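PDB 4B0N: polyketide Synthase III from Ectocarpus siliculosus, which probably acts as a type III polyketide synthase of the chalcone/stilbene synthase family, an acyltransferase linked to the biosynthesis of phlorotannin monomers. Local coordinates for residues A[90-95]-A[359-364]. Sequence-based numbering, arbitrary orientation.
Sequences SRYFAV and LGEYGN. With ACD (arachidonic acid), chain D.
Y92 of strand 90-93 reaches across to E361 and Y362 in the last turn of helix 353-362. From CB, chi1 (-62°) sets CG anti to the carbonyl carbon and sends the ring to the helix end. There CD1 and CE1 both meet Y362 CD1, CE1 the closer at 3.4 Å; the two ring planes meet obliquely at 31°. At the tip, Y92 OH donates to E361 OE2 over 2.7 Å, arriving nearly along the carboxylate C-O axis with ring and carboxylate planes 66° apart. E361 CG lies over the centre of the Y362 ring, and the bend at chi2 turns the carboxylate back to the strand. R56, salt-bridged to E361 and hydrogen-bonded to Y92 OH, ties this polar corner to strand 55-58.

S90 grips the helix end twice: its N binds G360 O at 3.2 Å, and its OG donates to E361 O at 3.0 Å, tilted from the carbonyl plane. G363 is the first residue to leave helical geometry, its positive phi favouring glycine, while its N still bonds to L359 O. R91 CB packs against Y362 O, while its extended chain leads away to the arachidonic acid, where NH1 lies 3.5 Å from C18 and F93 CZ 3.7 Å from the same carbon. The contact thus joins the N- and C-terminal family regions of a thiolase-like fold beside the arachidonic acid pocket that R91 and F93 line.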
loop_
_atom_site.group_PDB
_atom_site.type_symbol
_atom_site.label_atom_id
_atom_site.label_comp_id
_atom_site.label_asym_id
_atom_site.label_seq_id
_atom_site.Cartn_x
_atom_site.Cartn_y
_atom_site.Cartn_z
ATOM N N SER A 90 12.466 -24.499 13.264
ATOM C CA SER A 90 11.496 -23.827 14.121
ATOM C C SER A 90 10.951 -22.576 13.442
ATOM O O SER A 90 11.534 -22.081 12.474
ATOM C CB SER A 90 12.141 -23.446 15.456
ATOM O OG SER A 90 13.260 -22.597 15.262
ATOM N N ARG A 91 9.824 -22.077 13.951
ATOM C CA ARG A 91 9.258 -20.793 13.523
ATOM C C ARG A 91 8.302 -20.225 14.574
ATOM O O ARG A 91 7.811 -20.955 15.436
ATOM C CB ARG A 91 8.603 -20.883 12.134
ATOM C CG ARG A 91 7.654 -22.049 11.937
ATOM C CD ARG A 91 7.471 -22.381 10.468
ATOM N NE ARG A 91 6.773 -23.656 10.316
ATOM C CZ ARG A 91 5.499 -23.790 9.951
ATOM N NH1 ARG A 91 4.759 -22.726 9.667
ATOM N NH2 ARG A 91 4.966 -25.000 9.856
ATOM N N TYR A 92 8.054 -18.919 14.501
ATOM C CA TYR A 92 7.311 -18.202 15.540
ATOM C C TYR A 92 5.870 -17.895 15.133
ATOM O O TYR A 92 5.606 -17.511 13.993
ATOM C CB TYR A 92 8.038 -16.905 15.911
ATOM C CG TYR A 92 9.420 -17.109 16.494
ATOM C CD1 TYR A 92 10.493 -17.488 15.687
ATOM C CD2 TYR A 92 9.658 -16.907 17.852
ATOM C CE1 TYR A 92 11.755 -17.676 16.219
ATOM C CE2 TYR A 92 10.922 -17.089 18.393
ATOM C CZ TYR A 92 11.964 -17.472 17.570
ATOM O OH TYR A 92 13.221 -17.659 18.098
ATOM N N PHE A 93 4.948 -18.066 16.079
ATOM C CA PHE A 93 3.529 -17.796 15.852
ATOM C C PHE A 93 2.929 -16.902 16.940
ATOM O O PHE A 93 3.337 -16.956 18.102
ATOM C CB PHE A 93 2.734 -19.104 15.764
ATOM C CG PHE A 93 3.257 -20.077 14.741
ATOM C CD1 PHE A 93 3.384 -19.711 13.403
ATOM C CD2 PHE A 93 3.603 -21.370 15.113
ATOM C CE1 PHE A 93 3.863 -20.612 12.463
ATOM C CE2 PHE A 93 4.077 -22.275 14.177
ATOM C CZ PHE A 93 4.206 -21.897 12.852
ATOM N N ALA A 94 1.955 -16.083 16.548
ATOM C CA ALA A 94 1.257 -15.183 17.473
ATOM C C ALA A 94 0.110 -15.876 18.210
ATOM O O ALA A 94 -0.384 -15.372 19.220
ATOM C CB ALA A 94 0.745 -13.957 16.729
ATOM N N VAL A 95 -0.302 -17.032 17.700
ATOM C CA VAL A 95 -1.426 -17.773 18.260
ATOM C C VAL A 95 -0.930 -19.055 18.937
ATOM O O VAL A 95 -0.042 -19.730 18.406
ATOM C CB VAL A 95 -2.481 -18.123 17.186
ATOM C CG1 VAL A 95 -3.871 -18.010 17.773
ATOM C CG2 VAL A 95 -2.376 -17.199 15.982
ATOM N N LEU A 359 16.045 -18.929 7.579
ATOM C CA LEU A 359 15.061 -19.945 7.196
ATOM C C LEU A 359 14.928 -21.050 8.245
ATOM O O LEU A 359 13.818 -21.425 8.616
ATOM C CB LEU A 359 15.439 -20.540 5.830
ATOM C CG LEU A 359 14.445 -21.303 4.943
ATOM C CD1 LEU A 359 14.505 -22.804 5.184
ATOM C CD2 LEU A 359 13.021 -20.768 5.054
ATOM N N GLY A 360 16.064 -21.551 8.725
ATOM C CA GLY A 360 16.089 -22.621 9.721
ATOM C C GLY A 360 15.511 -22.234 11.071
ATOM O O GLY A 360 14.872 -23.055 11.742
ATOM N N GLU A 361 15.729 -20.982 11.463
ATOM C CA GLU A 361 15.317 -20.494 12.777
ATOM C C GLU A 361 13.917 -19.879 12.777
ATOM O O GLU A 361 13.175 -20.020 13.753
ATOM C CB GLU A 361 16.358 -19.502 13.325
ATOM C CG GLU A 361 15.974 -18.742 14.594
ATOM C CD GLU A 361 15.664 -19.635 15.789
ATOM O OE1 GLU A 361 16.101 -20.808 15.817
ATOM O OE2 GLU A 361 14.981 -19.152 16.717
ATOM N N TYR A 362 13.558 -19.218 11.676
ATOM C CA TYR A 362 12.330 -18.419 11.614
ATOM C C TYR A 362 11.318 -18.869 10.559
ATOM O O TYR A 362 10.143 -18.510 10.639
ATOM C CB TYR A 362 12.670 -16.945 11.365
ATOM C CG TYR A 362 13.672 -16.337 12.324
ATOM C CD1 TYR A 362 13.325 -16.053 13.646
ATOM C CD2 TYR A 362 14.963 -16.023 11.901
ATOM C CE1 TYR A 362 14.241 -15.491 14.523
ATOM C CE2 TYR A 362 15.885 -15.459 12.770
ATOM C CZ TYR A 362 15.520 -15.193 14.078
ATOM O OH TYR A 362 16.437 -14.631 14.941
ATOM N N GLY A 363 11.774 -19.633 9.569
ATOM C CA GLY A 363 10.955 -19.954 8.397
ATOM C C GLY A 363 10.838 -18.763 7.459
ATOM O O GLY A 363 11.643 -17.831 7.522
ATOM N N ASN A 364 9.835 -18.795 6.586
ATOM C CA ASN A 364 9.565 -17.676 5.683
ATOM C C ASN A 364 8.506 -16.725 6.252
ATOM O O ASN A 364 7.307 -17.026 6.255
ATOM C CB ASN A 364 9.167 -18.182 4.290
ATOM C CG ASN A 364 9.036 -17.062 3.266
ATOM O OD1 ASN A 364 9.446 -15.920 3.503
ATOM N ND2 ASN A 364 8.462 -17.389 2.113
HETATM C C1 ACD D . 5.159 -15.824 -1.411
HETATM C C2 ACD D . 4.205 -14.655 -1.290
HETATM C C3 ACD D . 3.617 -14.612 0.117
HETATM C C4 ACD D . 2.176 -14.120 0.096
HETATM C C5 ACD D . 1.486 -14.479 1.390
HETATM C C6 ACD D . 0.207 -14.168 1.584
HETATM C C7 ACD D . -0.454 -14.528 2.893
HETATM C C8 ACD D . -0.970 -15.946 2.886
HETATM C C9 ACD D . -1.082 -16.599 4.043
HETATM C C10 ACD D . -1.602 -18.017 4.074
HETATM C C11 ACD D . -0.545 -18.948 4.610
HETATM C C12 ACD D . -0.843 -19.812 5.576
HETATM C C13 ACD D . 0.226 -20.743 6.098
HETATM C C14 ACD D . 0.267 -20.719 7.608
HETATM C C15 ACD D . 1.261 -21.334 8.245
HETATM C C16 ACD D . 1.330 -21.332 9.753
HETATM C C17 ACD D . 0.618 -22.569 10.286
HETATM C C18 ACD D . 1.588 -23.611 10.832
HETATM C C19 ACD D . 1.124 -25.008 10.441
HETATM C C20 ACD D . 1.906 -26.072 11.177
HETATM O O1 ACD D . 6.284 -15.636 -1.929
#